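Local coordinates for ferric-siderophore receptor protein (Streptomyces coelicolor, PDB 2X4L), which probably binds ferric siderophores outside the cell membrane and hands them on for uptake, as a solute-binding protein of family 8, at residues V147-T153 / L218-Y224; A178-F182 / Y304-T308; R188-A193 / A317-A321. All coordinates share one frame; numbering follows the deposited sequence.

How the contacts relate
Following the chain from the N terminus, segment 147-153 comes first, leaving the edge strand 142-146 of the parallel sheet. Helix 173-195 then supplies the first segments of contacts 2 and 3. Next, helix 220-227 closes the loop of contact 1, in the part of the fold built on the mixed sheet. Last, helix 304-320 at the C-terminal end closes contacts 2 and 3. All three contacts cross along the chain and none nests. Contacts 2 and 3 lie on one helix pair, centres about 17 Å apart. Contact 1 touches contact 2 through Tyr-224 and Thr-153 on Phe-182, and through Leu-152 on Cys-307. Contact 3 touches neither.

Contact 1 of 3, residues V147-T153 / L218-Y224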
ATOM      1  N   VAL A 147       1.140   3.167  -8.677  1.00 10.00           N
ATOM      2  CA  VAL A 147      -0.021   3.045  -7.792  1.00  9.97           C
ATOM      3  C   VAL A 147      -0.746   4.422  -7.685  1.00 11.34           C
ATOM      4  O   VAL A 147      -1.238   4.797  -6.559  1.00 12.11           O
ATOM      5  CB  VAL A 147       0.356   2.498  -6.399  1.00 11.89           C
ATOM      6  CG1 VAL A 147       0.840   1.076  -6.505  1.00 12.92           C
ATOM      7  CG2 VAL A 147       1.455   3.368  -5.732  1.00 14.77           C
ATOM      8  N   PHE A 148      -0.797   5.109  -8.812  1.00 13.26           N
ATOM      9  CA  PHE A 148      -1.467   6.443  -8.939  1.00 14.15           C
ATOM     10  C   PHE A 148      -2.713   6.333  -9.823  1.00 12.82           C
ATOM     11  O   PHE A 148      -2.574   5.959 -10.983  1.00 14.04           O
ATOM     12  CB  PHE A 148      -0.489   7.486  -9.564  1.00 14.55           C
ATOM     13  CG  PHE A 148      -1.088   8.871  -9.701  1.00 15.95           C
ATOM     14  CD1 PHE A 148      -1.721   9.576  -8.641  1.00 16.14           C
ATOM     15  CD2 PHE A 148      -1.003   9.498 -10.928  1.00 18.01           C
ATOM     16  CE1 PHE A 148      -2.250  10.842  -8.858  1.00 19.55           C
ATOM     17  CE2 PHE A 148      -1.550  10.730 -11.143  1.00 21.64           C
ATOM     18  CZ  PHE A 148      -2.178  11.414 -10.133  1.00 18.42           C
ATOM     19  N   ASP A 149      -3.889   6.703  -9.294  1.00 12.58           N
ATOM     20  CA  ASP A 149      -4.996   7.083 -10.226  1.00 14.32           C
ATOM     21  C   ASP A 149      -5.362   5.884 -11.092  1.00 13.15           C
ATOM     22  O   ASP A 149      -5.518   5.965 -12.345  1.00 15.25           O
ATOM     23  CB  ASP A 149      -4.617   8.317 -11.068  1.00 13.91           C
ATOM     24  CG  ASP A 149      -5.841   9.050 -11.614  1.00 15.60           C
ATOM     25  OD1 ASP A 149      -6.985   8.808 -11.228  1.00 15.84           O
ATOM     26  OD2 ASP A 149      -5.608   9.902 -12.541  1.00 20.78           O
ATOM     27  N   ARG A 150      -5.534   4.747 -10.438  1.00 13.44           N
ATOM     28  CA  ARG A 150      -5.961   3.513 -11.104  1.00 14.27           C
ATOM     29  C   ARG A 150      -6.466   2.525 -10.043  1.00 12.63           C
ATOM     30  O   ARG A 150      -6.252   2.757  -8.855  1.00 13.68           O
ATOM     31  CB  ARG A 150      -4.826   2.872 -11.894  1.00 13.42           C
ATOM     32  CG  ARG A 150      -3.654   2.443 -10.984  1.00 14.74           C
ATOM     33  CD  ARG A 150      -2.305   2.206 -11.757  1.00 15.52           C
ATOM     34  NE  ARG A 150      -1.918   3.398 -12.467  1.00 16.71           N
ATOM     35  CZ  ARG A 150      -1.110   3.347 -13.547  1.00 23.18           C
ATOM     36  NH1 ARG A 150      -0.650   2.189 -14.005  1.00 22.94           N
ATOM     37  NH2 ARG A 150      -0.780   4.482 -14.178  1.00 23.25           N
ATOM     38  N   GLN A 151      -7.105   1.412 -10.450  1.00 14.77           N
ATOM     39  CA  GLN A 151      -7.539   0.439  -9.513  1.00 13.18           C
ATOM     40  C   GLN A 151      -6.477  -0.568  -9.238  1.00 13.01           C
ATOM     41  O   GLN A 151      -5.640  -0.858 -10.073  1.00 14.77           O
ATOM     42  CB  GLN A 151      -8.769  -0.297 -10.051  1.00 14.54           C
ATOM     43  CG  GLN A 151      -9.992   0.656 -10.131  1.00 16.88           C
ATOM     44  CD  GLN A 151     -11.187  -0.015 -10.720  1.00 19.86           C
ATOM     45  OE1 GLN A 151     -11.416  -1.207 -10.548  1.00 17.25           O
ATOM     46  NE2 GLN A 151     -12.047   0.807 -11.355  1.00 22.62           N
ATOM     47  N   LEU A 152      -6.546  -1.100  -8.032  1.00 12.29           N
ATOM     48  CA  LEU A 152      -5.584  -2.047  -7.487  1.00 12.50           C
ATOM     49  C   LEU A 152      -5.229  -3.228  -8.407  1.00 12.83           C
ATOM     50  O   LEU A 152      -4.174  -3.707  -8.379  1.00 12.66           O
ATOM     51  CB  LEU A 152      -6.117  -2.570  -6.169  1.00 13.17           C
ATOM     52  CG  LEU A 152      -5.310  -3.509  -5.307  1.00 12.08           C
ATOM     53  CD1 LEU A 152      -3.954  -2.896  -4.884  1.00 15.95           C
ATOM     54  CD2 LEU A 152      -6.057  -4.116  -4.142  1.00 13.75           C
ATOM     55  N   THR A 153      -6.193  -3.685  -9.178  1.00 13.88           N
ATOM     56  CA  THR A 153      -5.964  -4.841 -10.018  1.00 14.23           C
ATOM     57  C   THR A 153      -4.859  -4.555 -11.050  1.00 15.87           C
ATOM     58  O   THR A 153      -4.198  -5.445 -11.451  1.00 15.57           O
ATOM     59  CB  THR A 153      -7.286  -5.247 -10.725  1.00 15.74           C
ATOM     60  OG1 THR A 153      -7.886  -4.077 -11.174  1.00 17.37           O
ATOM     61  CG2 THR A 153      -8.218  -5.957  -9.750  1.00 16.78           C
ATOM     62  N   LEU A 218      -7.665   8.414  -6.719  1.00 11.74           N
ATOM     63  CA  LEU A 218      -6.214   8.523  -6.616  1.00 11.41           C
ATOM     64  C   LEU A 218      -5.552   7.337  -5.915  1.00 12.87           C
ATOM     65  O   LEU A 218      -4.380   7.047  -6.156  1.00 11.99           O
ATOM     66  CB  LEU A 218      -5.827   9.826  -5.911  1.00 11.57           C
ATOM     67  CG  LEU A 218      -6.094  11.120  -6.684  1.00 12.00           C
ATOM     68  CD1 LEU A 218      -5.191  12.239  -6.187  1.00 12.96           C
ATOM     69  CD2 LEU A 218      -5.911  10.902  -8.178  1.00 13.84           C
ATOM     70  N   SER A 219      -6.276   6.680  -5.016  1.00 11.77           N
ATOM     71  CA  SER A 219      -5.713   5.552  -4.276  1.00 11.15           C
ATOM     72  C   SER A 219      -6.079   4.249  -4.969  1.00 10.99           C
ATOM     73  O   SER A 219      -7.209   4.091  -5.431  1.00 12.71           O
ATOM     74  CB  SER A 219      -6.224   5.546  -2.835  1.00 12.13           C
ATOM     75  OG  SER A 219      -5.704   6.644  -2.104  1.00 11.90           O
ATOM     76  N   VAL A 220      -5.136   3.313  -5.054  1.00 11.29           N
ATOM     77  CA  VAL A 220      -5.443   2.044  -5.789  1.00 11.77           C
ATOM     78  C   VAL A 220      -6.425   1.180  -5.054  1.00 11.52           C
ATOM     79  O   VAL A 220      -7.278   0.493  -5.660  1.00 11.99           O
ATOM     80  CB  VAL A 220      -4.151   1.273  -6.209  1.00 11.32           C
ATOM     81  CG1 VAL A 220      -3.435   2.189  -7.227  1.00 11.47           C
ATOM     82  CG2 VAL A 220      -3.327   0.902  -5.035  1.00 14.20           C
ATOM     83  N   ASP A 221      -6.297   1.115  -3.733  1.00 10.44           N
ATOM     84  CA  ASP A 221      -7.216   0.297  -2.925  1.00 11.12           C
ATOM     85  C   ASP A 221      -8.611   0.873  -2.963  1.00 10.72           C
ATOM     86  O   ASP A 221      -9.590   0.153  -3.271  1.00 10.12           O
ATOM     87  CB  ASP A 221      -6.691   0.020  -1.511  1.00  9.01           C
ATOM     88  CG  ASP A 221      -6.496   1.300  -0.696  1.00 10.87           C
ATOM     89  OD1 ASP A 221      -6.144   2.360  -1.288  1.00 10.71           O
ATOM     90  OD2 ASP A 221      -6.703   1.178   0.537  1.00 10.25           O
ATOM     91  N   LEU A 222      -8.729   2.148  -2.601  1.00 10.29           N
ATOM     92  CA  LEU A 222     -10.051   2.766  -2.509  1.00  9.06           C
ATOM     93  C   LEU A 222     -10.757   2.798  -3.830  1.00 10.07           C
ATOM     94  O   LEU A 222     -11.951   2.623  -3.871  1.00  9.58           O
ATOM     95  CB  LEU A 222      -9.987   4.150  -1.853  1.00 10.43           C
ATOM     96  CG  LEU A 222      -9.279   4.197  -0.525  1.00  9.08           C
ATOM     97  CD1 LEU A 222      -9.338   5.665   0.007  1.00 10.55           C
ATOM     98  CD2 LEU A 222      -9.919   3.215   0.478  1.00 12.46           C
ATOM     99  N   GLU A 223     -10.030   3.052  -4.951  1.00 10.15           N
ATOM    100  CA  GLU A 223     -10.701   3.103  -6.259  1.00 10.60           C
ATOM    101  C   GLU A 223     -11.260   1.729  -6.555  1.00 10.50           C
ATOM    102  O   GLU A 223     -12.400   1.614  -7.117  1.00 11.45           O
ATOM    103  CB  GLU A 223      -9.706   3.520  -7.381  1.00 10.22           C
ATOM    104  CG  GLU A 223      -9.474   5.013  -7.395  1.00 13.16           C
ATOM    105  CD  GLU A 223      -8.911   5.446  -8.721  1.00 15.92           C
ATOM    106  OE1 GLU A 223      -9.048   4.657  -9.752  1.00 16.09           O
ATOM    107  OE2 GLU A 223      -8.337   6.591  -8.785  1.00 16.34           O
ATOM    108  N   TYR A 224     -10.543   0.662  -6.175  1.00 10.11           N
ATOM    109  CA  TYR A 224     -11.041  -0.675  -6.472  1.00 10.68           C
ATOM    110  C   TYR A 224     -12.267  -0.997  -5.557  1.00 10.56           C
ATOM    111  O   TYR A 224     -13.295  -1.481  -6.058  1.00 10.25           O
ATOM    112  CB  TYR A 224      -9.923  -1.723  -6.260  1.00 10.76           C
ATOM    113  CG  TYR A 224     -10.312  -3.115  -6.631  1.00 12.03           C
ATOM    114  CD1 TYR A 224     -10.893  -3.398  -7.819  1.00 11.53           C
ATOM    115  CD2 TYR A 224      -9.976  -4.216  -5.766  1.00 14.57           C
ATOM    116  CE1 TYR A 224     -11.160  -4.706  -8.213  1.00 17.50           C
ATOM    117  CE2 TYR A 224     -10.353  -5.495  -6.136  1.00 14.58           C
ATOM    118  CZ  TYR A 224     -10.844  -5.752  -7.364  1.00 15.41           C
ATOM    119  OH  TYR A 224     -11.195  -7.081  -7.855  1.00 22.47           O
TER
HETATM  120  O   HOH W   1      -2.473   4.198  -4.229  1.00  6.76           O
HETATM  121  O   HOH W   2      -8.646   6.084 -12.084  1.00 12.82           O
HETATM  122  O   HOH W   3     -11.518   4.028 -10.684  1.00 17.10           O
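Val-220 turns CG1 anti to its own carbonyl carbon (chi1 -65°), into the bend of segment 147-153. There CG1 packs on Val-147 CB and Arg-150 CG, and lies 3.3 Å from Arg-150 O. CG2 reaches Leu-152 CD1 instead. Tyr-224 holds CG anti to the backbone N (chi1 -176°), which swings the ring to Thr-153. Thr-153 CG2 sits over one ring face, 3.5 Å from Tyr-224 CE1. Gln-151 OE1 comes up in the ring plane, at the edge beside CD1.

Segment 147-153 joins the edge strand of the parallel sheet to helix 153-165, and segment 218-224 starts helix 220-227 beside the mixed sheet. The contact thus lies between the two lobes expected of a solute-binding protein. Asp-149 N donates to Leu-218 O at 3.2 Å. Leu-152 N makes a weak bond to Val-220 O. A water donates to Val-147 O and accepts from Val-220 N at the start of the helix.

Leu-218 CD2 packs 3.7 Å from Phe-148 CE1. Glu-223 OE2 accepts from Leu-218 N at 2.8 Å through its anti lone pair. This holds OE2 3.6 Å from Asp-149 OD1, with the carboxylate planes nearly perpendicular. Two carboxylates this close would probably raise the pKa of one of them. A further water donates to Glu-223 OE1 at 2.7 Å and accepts weakly from Gln-151 NE2.

Contact 2 of 3, residues A178-F182 / Y304-T308; sequences AKAAF and YDKCT
The ring of Tyr-304 fits a corner on helix 173-195, with the arm of Lys-179 over one face and Phe-182 at one edge. The two helices run nearly parallel, 25° apart, and their axes come within 8.5 Å. This is ordinary helix-helix packing along the long helix that spans both lobes in this class of binding protein.

Lys-179 lies side by side with Tyr-304. Its CD stands over the centre of one ring face, 3.6 Å from the centroid, in a CH-pi contact. Its chain bends at chi2 and chi4, and NZ goes to Asp-183 of its own helix. Phe-182 meets the same ring differently. The edge of Tyr-304 points at the Phe-182 face in a T-shaped pair, centroids 5.1 Å apart and planes at 71°. Tyr-304 CD1 is the bump here, 3.6 Å from Phe-182 CG. Cys-307 CB and Thr-308 OG1 lie at the edge of the Phe-182 ring. Ala-178 CB is a small knob facing Tyr-304 CB, at 4.1 Å. Thr-308 CG2 rests near Ala-181 O. Helix 153-165 closes over the aromatic pair with Leu-156, and its Trp-160 meets the Tyr-304 ring.

Thr-308 OG1 is 3.2 Å from Phe-182 CA, but donates to Tyr-304 O at 2.8 Å, within its own helix. Tyr-304 O therefore accepts from both OG1 and N of Thr-308. A water donates to Thr-308 OG1 and, at 2.7 Å, to Ala-178 O. No direct hydrogen bond crosses between the segments, so carbon and ring contacts join them, with this water as a polar bridge.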
ATOM      1  N   ALA A 178      -3.528 -18.154  -4.796  1.00 22.05           N
ATOM      2  CA  ALA A 178      -3.632 -16.832  -4.279  1.00 17.51           C
ATOM      3  C   ALA A 178      -4.538 -15.913  -5.095  1.00 18.08           C
ATOM      4  O   ALA A 178      -5.315 -15.125  -4.544  1.00 16.98           O
ATOM      5  CB  ALA A 178      -2.223 -16.171  -4.121  1.00 18.48           C
ATOM      6  N   LYS A 179      -4.391 -16.047  -6.415  1.00 17.58           N
ATOM      7  CA  LYS A 179      -5.220 -15.253  -7.330  1.00 16.33           C
ATOM      8  C   LYS A 179      -6.676 -15.703  -7.204  1.00 16.87           C
ATOM      9  O   LYS A 179      -7.589 -14.822  -7.183  1.00 15.56           O
ATOM     10  CB  LYS A 179      -4.687 -15.408  -8.754  1.00 17.21           C
ATOM     11  CG  LYS A 179      -5.511 -14.715  -9.781  1.00 18.97           C
ATOM     12  CD  LYS A 179      -5.770 -13.240  -9.478  1.00 18.93           C
ATOM     13  CE  LYS A 179      -6.174 -12.443 -10.745  1.00 24.14           C
ATOM     14  NZ  LYS A 179      -7.371 -12.958 -11.510  1.00 25.11           N
ATOM     15  N   ALA A 180      -6.939 -16.999  -7.073  1.00 16.04           N
ATOM     16  CA  ALA A 180      -8.315 -17.449  -6.922  1.00 16.64           C
ATOM     17  C   ALA A 180      -8.866 -16.915  -5.613  1.00 15.83           C
ATOM     18  O   ALA A 180     -10.064 -16.526  -5.592  1.00 16.22           O
ATOM     19  CB  ALA A 180      -8.323 -18.985  -6.896  1.00 19.20           C
ATOM     20  N   ALA A 181      -8.037 -16.877  -4.532  1.00 16.67           N
ATOM     21  CA  ALA A 181      -8.547 -16.402  -3.248  1.00 15.51           C
ATOM     22  C   ALA A 181      -8.827 -14.885  -3.360  1.00 14.32           C
ATOM     23  O   ALA A 181      -9.830 -14.392  -2.802  1.00 14.12           O
ATOM     24  CB  ALA A 181      -7.557 -16.700  -2.116  1.00 15.37           C
ATOM     25  N   PHE A 182      -8.009 -14.139  -4.099  1.00 12.57           N
ATOM     26  CA  PHE A 182      -8.249 -12.708  -4.248  1.00 12.97           C
ATOM     27  C   PHE A 182      -9.552 -12.561  -5.033  1.00 12.97           C
ATOM     28  O   PHE A 182     -10.361 -11.705  -4.642  1.00 13.03           O
ATOM     29  CB  PHE A 182      -7.122 -12.136  -5.067  1.00 12.55           C
ATOM     30  CG  PHE A 182      -7.285 -10.683  -5.413  1.00 11.93           C
ATOM     31  CD1 PHE A 182      -6.804  -9.681  -4.606  1.00 10.35           C
ATOM     32  CD2 PHE A 182      -7.867 -10.361  -6.624  1.00 12.19           C
ATOM     33  CE1 PHE A 182      -6.998  -8.342  -4.944  1.00 12.12           C
ATOM     34  CE2 PHE A 182      -8.025  -9.067  -7.017  1.00 13.17           C
ATOM     35  CZ  PHE A 182      -7.558  -8.008  -6.214  1.00 13.57           C
ATOM     36  N   TYR A 304      -1.119 -10.839  -4.683  1.00 13.62           N
ATOM     37  CA  TYR A 304      -2.509 -11.247  -4.389  1.00 12.83           C
ATOM     38  C   TYR A 304      -2.645 -11.715  -2.967  1.00 12.74           C
ATOM     39  O   TYR A 304      -3.680 -11.389  -2.315  1.00 13.88           O
ATOM     40  CB  TYR A 304      -3.023 -12.318  -5.413  1.00 14.83           C
ATOM     41  CG  TYR A 304      -3.136 -11.721  -6.803  1.00 14.00           C
ATOM     42  CD1 TYR A 304      -4.154 -10.803  -7.130  1.00 13.60           C
ATOM     43  CD2 TYR A 304      -2.145 -11.992  -7.777  1.00 18.82           C
ATOM     44  CE1 TYR A 304      -4.217 -10.196  -8.415  1.00 16.35           C
ATOM     45  CE2 TYR A 304      -2.217 -11.402  -9.029  1.00 18.72           C
ATOM     46  CZ  TYR A 304      -3.259 -10.572  -9.356  1.00 18.07           C
ATOM     47  OH  TYR A 304      -3.304  -9.981 -10.574  1.00 20.71           O
ATOM     48  N   ASP A 305      -1.644 -12.389  -2.436  1.00 13.96           N
ATOM     49  CA  ASP A 305      -1.676 -12.890  -1.104  1.00 14.65           C
ATOM     50  C   ASP A 305      -1.926 -11.760  -0.110  1.00 12.93           C
ATOM     51  O   ASP A 305      -2.668 -11.915   0.860  1.00 17.79           O
ATOM     52  CB  ASP A 305      -0.318 -13.551  -0.838  1.00 15.88           C
ATOM     53  CG  ASP A 305      -0.240 -14.051   0.462  1.00 23.25           C
ATOM     54  OD1 ASP A 305      -0.276 -15.266   0.621  1.00 31.19           O
ATOM     55  OD2 ASP A 305      -0.282 -13.198   1.351  1.00 27.16           O
ATOM     56  N   LYS A 306      -1.169 -10.703  -0.287  1.00 12.29           N
ATOM     57  CA  LYS A 306      -1.335  -9.598   0.670  1.00 11.72           C
ATOM     58  C   LYS A 306      -2.454  -8.634   0.423  1.00 10.61           C
ATOM     59  O   LYS A 306      -2.817  -7.821   1.286  1.00 11.15           O
ATOM     60  CB  LYS A 306      -0.018  -8.810   0.771  1.00 10.09           C
ATOM     61  CG  LYS A 306       1.140  -9.591   1.332  1.00 10.99           C
ATOM     62  CD  LYS A 306       0.929  -9.983   2.773  1.00 11.89           C
ATOM     63  CE  LYS A 306       2.071 -10.908   3.284  1.00 14.76           C
ATOM     64  NZ  LYS A 306       2.129 -12.226   2.495  1.00 15.53           N
ATOM     65  N   CYS A 307      -3.069  -8.726  -0.748  1.00 10.32           N
ATOM     66  CA  CYS A 307      -4.258  -7.872  -0.996  1.00 10.32           C
ATOM     67  C   CYS A 307      -5.580  -8.570  -0.701  1.00 10.01           C
ATOM     68  O   CYS A 307      -6.607  -7.945  -0.520  1.00 11.85           O
ATOM     69  CB  CYS A 307      -4.276  -7.438  -2.488  1.00 10.61           C
ATOM     70  SG  CYS A 307      -3.001  -6.076  -2.706  1.00 12.31           S
ATOM     71  N   THR A 308      -5.585  -9.895  -0.712  1.00  9.73           N
ATOM     72  CA  THR A 308      -6.774 -10.687  -0.343  1.00 10.69           C
ATOM     73  C   THR A 308      -7.314 -10.264   1.002  1.00 12.12           C
ATOM     74  O   THR A 308      -8.534 -10.003   1.173  1.00 12.67           O
ATOM     75  CB  THR A 308      -6.543 -12.190  -0.447  1.00 12.03           C
ATOM     76  OG1 THR A 308      -6.230 -12.480  -1.801  1.00 14.18           O
ATOM     77  CG2 THR A 308      -7.791 -13.065  -0.070  1.00 15.30           C
TER
HETATM   78  O   HOH W   4      -4.524 -14.626  -2.039  1.00 14.82           O

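Contact 3 of 3, residues R188-A193 / A317-A321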
ATOM      1  N   ARG A 188     -16.711 -11.441  -2.690  1.00 10.14           N
ATOM      2  CA  ARG A 188     -17.296 -11.332  -1.366  1.00 10.63           C
ATOM      3  C   ARG A 188     -17.529  -9.849  -1.038  1.00  8.85           C
ATOM      4  O   ARG A 188     -18.637  -9.500  -0.559  1.00 10.49           O
ATOM      5  CB  ARG A 188     -16.310 -11.909  -0.347  1.00 12.14           C
ATOM      6  CG  ARG A 188     -16.811 -11.760   1.127  1.00 10.14           C
ATOM      7  CD  ARG A 188     -15.681 -12.141   2.142  1.00  9.23           C
ATOM      8  NE  ARG A 188     -16.221 -11.893   3.472  1.00 11.69           N
ATOM      9  CZ  ARG A 188     -15.493 -12.152   4.554  1.00 10.16           C
ATOM     10  NH1 ARG A 188     -14.258 -12.654   4.393  1.00 14.05           N
ATOM     11  NH2 ARG A 188     -16.001 -11.994   5.794  1.00 13.40           N
ATOM     12  N   LEU A 189     -16.598  -8.941  -1.339  1.00 10.81           N
ATOM     13  CA  LEU A 189     -16.818  -7.502  -1.018  1.00 10.65           C
ATOM     14  C   LEU A 189     -17.895  -6.950  -1.906  1.00 10.56           C
ATOM     15  O   LEU A 189     -18.728  -6.195  -1.429  1.00 11.15           O
ATOM     16  CB  LEU A 189     -15.487  -6.760  -1.230  1.00  9.88           C
ATOM     17  CG  LEU A 189     -15.587  -5.259  -0.962  1.00  8.02           C
ATOM     18  CD1 LEU A 189     -16.098  -4.948   0.541  1.00 10.64           C
ATOM     19  CD2 LEU A 189     -14.203  -4.669  -1.186  1.00 12.31           C
ATOM     20  N   ARG A 190     -17.952  -7.392  -3.156  1.00 11.57           N
ATOM     21  CA  ARG A 190     -19.055  -6.921  -4.018  1.00 11.78           C
ATOM     22  C   ARG A 190     -20.390  -7.302  -3.461  1.00  9.93           C
ATOM     23  O   ARG A 190     -21.334  -6.463  -3.453  1.00 11.30           O
ATOM     24  CB  ARG A 190     -18.929  -7.448  -5.459  1.00 13.07           C
ATOM     25  CG  ARG A 190     -19.960  -6.896  -6.406  1.00 17.11           C
ATOM     26  CD  ARG A 190     -19.858  -7.487  -7.820  1.00 17.71           C
ATOM     27  NE  ARG A 190     -18.588  -7.183  -8.470  1.00 25.21           N
ATOM     28  CZ  ARG A 190     -17.568  -8.035  -8.701  1.00 30.86           C
ATOM     29  NH1 ARG A 190     -17.586  -9.317  -8.300  1.00 35.44           N
ATOM     30  NH2 ARG A 190     -16.488  -7.621  -9.382  1.00 30.43           N
ATOM     31  N   ALA A 191     -20.479  -8.554  -2.988  1.00 10.35           N
ATOM     32  CA  ALA A 191     -21.764  -9.042  -2.395  1.00  9.92           C
ATOM     33  C   ALA A 191     -22.087  -8.279  -1.107  1.00 11.24           C
ATOM     34  O   ALA A 191     -23.231  -7.917  -0.898  1.00 11.80           O
ATOM     35  CB  ALA A 191     -21.664 -10.574  -2.098  1.00 11.50           C
ATOM     36  N   ALA A 192     -21.054  -8.058  -0.281  1.00 11.55           N
ATOM     37  CA  ALA A 192     -21.294  -7.393   1.003  1.00 10.80           C
ATOM     38  C   ALA A 192     -21.850  -5.965   0.710  1.00 12.01           C
ATOM     39  O   ALA A 192     -22.716  -5.464   1.395  1.00 12.56           O
ATOM     40  CB  ALA A 192     -20.024  -7.342   1.799  1.00 11.83           C
ATOM     41  N   ALA A 193     -21.243  -5.275  -0.270  1.00 12.47           N
ATOM     42  CA  ALA A 193     -21.605  -3.903  -0.569  1.00 13.80           C
ATOM     43  C   ALA A 193     -22.987  -3.857  -1.187  1.00 13.83           C
ATOM     44  O   ALA A 193     -23.751  -2.904  -0.888  1.00 16.84           O
ATOM     45  CB  ALA A 193     -20.529  -3.288  -1.450  1.00 13.29           C
ATOM     46  N   ALA A 317     -16.186  -6.257   7.759  1.00 11.15           N
ATOM     47  CA  ALA A 317     -16.624  -5.142   8.509  1.00 11.49           C
ATOM     48  C   ALA A 317     -18.008  -4.689   8.004  1.00 10.81           C
ATOM     49  O   ALA A 317     -18.927  -4.464   8.783  1.00 12.58           O
ATOM     50  CB  ALA A 317     -15.589  -3.971   8.388  1.00 11.60           C
ATOM     51  N   ILE A 318     -18.165  -4.675   6.667  1.00 10.13           N
ATOM     52  CA  ILE A 318     -19.459  -4.238   6.114  1.00 11.20           C
ATOM     53  C   ILE A 318     -20.563  -5.239   6.404  1.00 12.03           C
ATOM     54  O   ILE A 318     -21.681  -4.862   6.756  1.00 14.07           O
ATOM     55  CB  ILE A 318     -19.297  -3.988   4.580  1.00 10.38           C
ATOM     56  CG1 ILE A 318     -18.418  -2.702   4.388  1.00  9.55           C
ATOM     57  CG2 ILE A 318     -20.696  -3.724   3.886  1.00 13.96           C
ATOM     58  CD1 ILE A 318     -18.048  -2.529   2.883  1.00 12.70           C
ATOM     59  N   GLU A 319     -20.245  -6.511   6.279  1.00 12.47           N
ATOM     60  CA  GLU A 319     -21.231  -7.589   6.564  1.00 13.43           C
ATOM     61  C   GLU A 319     -21.813  -7.475   7.960  1.00 16.48           C
ATOM     62  O   GLU A 319     -23.013  -7.687   8.139  1.00 18.45           O
ATOM     63  CB  GLU A 319     -20.543  -8.999   6.402  1.00 11.65           C
ATOM     64  CG  GLU A 319     -20.230  -9.338   4.963  1.00 13.23           C
ATOM     65  CD  GLU A 319     -19.128 -10.348   4.801  1.00 14.13           C
ATOM     66  OE1 GLU A 319     -18.589 -10.862   5.862  1.00 13.80           O
ATOM     67  OE2 GLU A 319     -18.737 -10.639   3.631  1.00 12.73           O
ATOM     68  N   ASN A 320     -20.957  -7.095   8.906  1.00 14.83           N
ATOM     69  CA  ASN A 320     -21.371  -7.101  10.322  1.00 16.70           C
ATOM     70  C   ASN A 320     -21.705  -5.734  10.867  1.00 15.80           C
ATOM     71  O   ASN A 320     -22.254  -5.669  11.985  1.00 19.59           O
ATOM     72  CB  ASN A 320     -20.289  -7.785  11.063  1.00 18.00           C
ATOM     73  CG  ASN A 320     -20.198  -9.244  10.604  1.00 19.60           C
ATOM     74  OD1 ASN A 320     -19.298  -9.663   9.819  1.00 21.84           O
ATOM     75  ND2 ASN A 320     -21.199 -10.043  11.031  1.00 21.21           N
ATOM     76  N   ALA A 321     -21.510  -4.679  10.076  1.00 16.37           N
ATOM     77  CA  ALA A 321     -21.678  -3.330  10.611  1.00 15.16           C
ATOM     78  C   ALA A 321     -23.153  -2.991  10.870  1.00 17.92           C
ATOM     79  O   ALA A 321     -24.053  -3.340  10.097  1.00 18.88           O
ATOM     80  CB  ALA A 321     -21.127  -2.350   9.579  1.00 14.69           C
TER
HETATM   81  O   HOH W   5     -20.143 -11.203   1.309  1.00  5.74           O
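Arg-188 and Glu-319 form a two-pronged salt bridge between helix 173-195 and the last turn of helix 304-320. The first of these is the long helix that links the lobes in this binding-protein fold, and here it packs on the C-terminal helix. Arg-188 grips side-on. Its NE donates to Glu-319 OE2 at 2.8 Å and its NH2 donates to Glu-319 OE1 at 2.8 Å. Both bonds are nearly straight and lie in the guanidinium plane. The OE2 bond uses the syn lone pair, and OE1 is also met on its syn side. The guanidinium and carboxylate are nearly coplanar, at 21°, although the two side chains cross at about a right angle.

Beside the bridge, Ala-192 CB packs on Glu-319 CG at 3.7 Å. Further in, Ile-318 CG2 lies 3.6 Å from Ala-192 O, and Ile-318 CD1 meets Leu-189 CD1 at 3.9 Å. Val-230 touches both Leu-189 and Ile-318, while Leu-311 and Leu-314 pack on Leu-189.

Several things position the bridge. Arg-188 is extended from CG to NE; with CG anti to the backbone N (chi1 176°), this carries the guanidinium across to the second helix. Its NH1 has another partner, Asp-312, which helps to fix the rotation of the group and probably shares the balancing of its positive charge with Glu-319. Lys-196 NZ donates to the carbonyls of Ile-318, Glu-319 and Ala-321, tying the end of helix 304-320 to the end of helix 173-195. A water completes the network, donating to Arg-188 O at 2.9 Å and to Glu-319 OE2 at 2.8 Å.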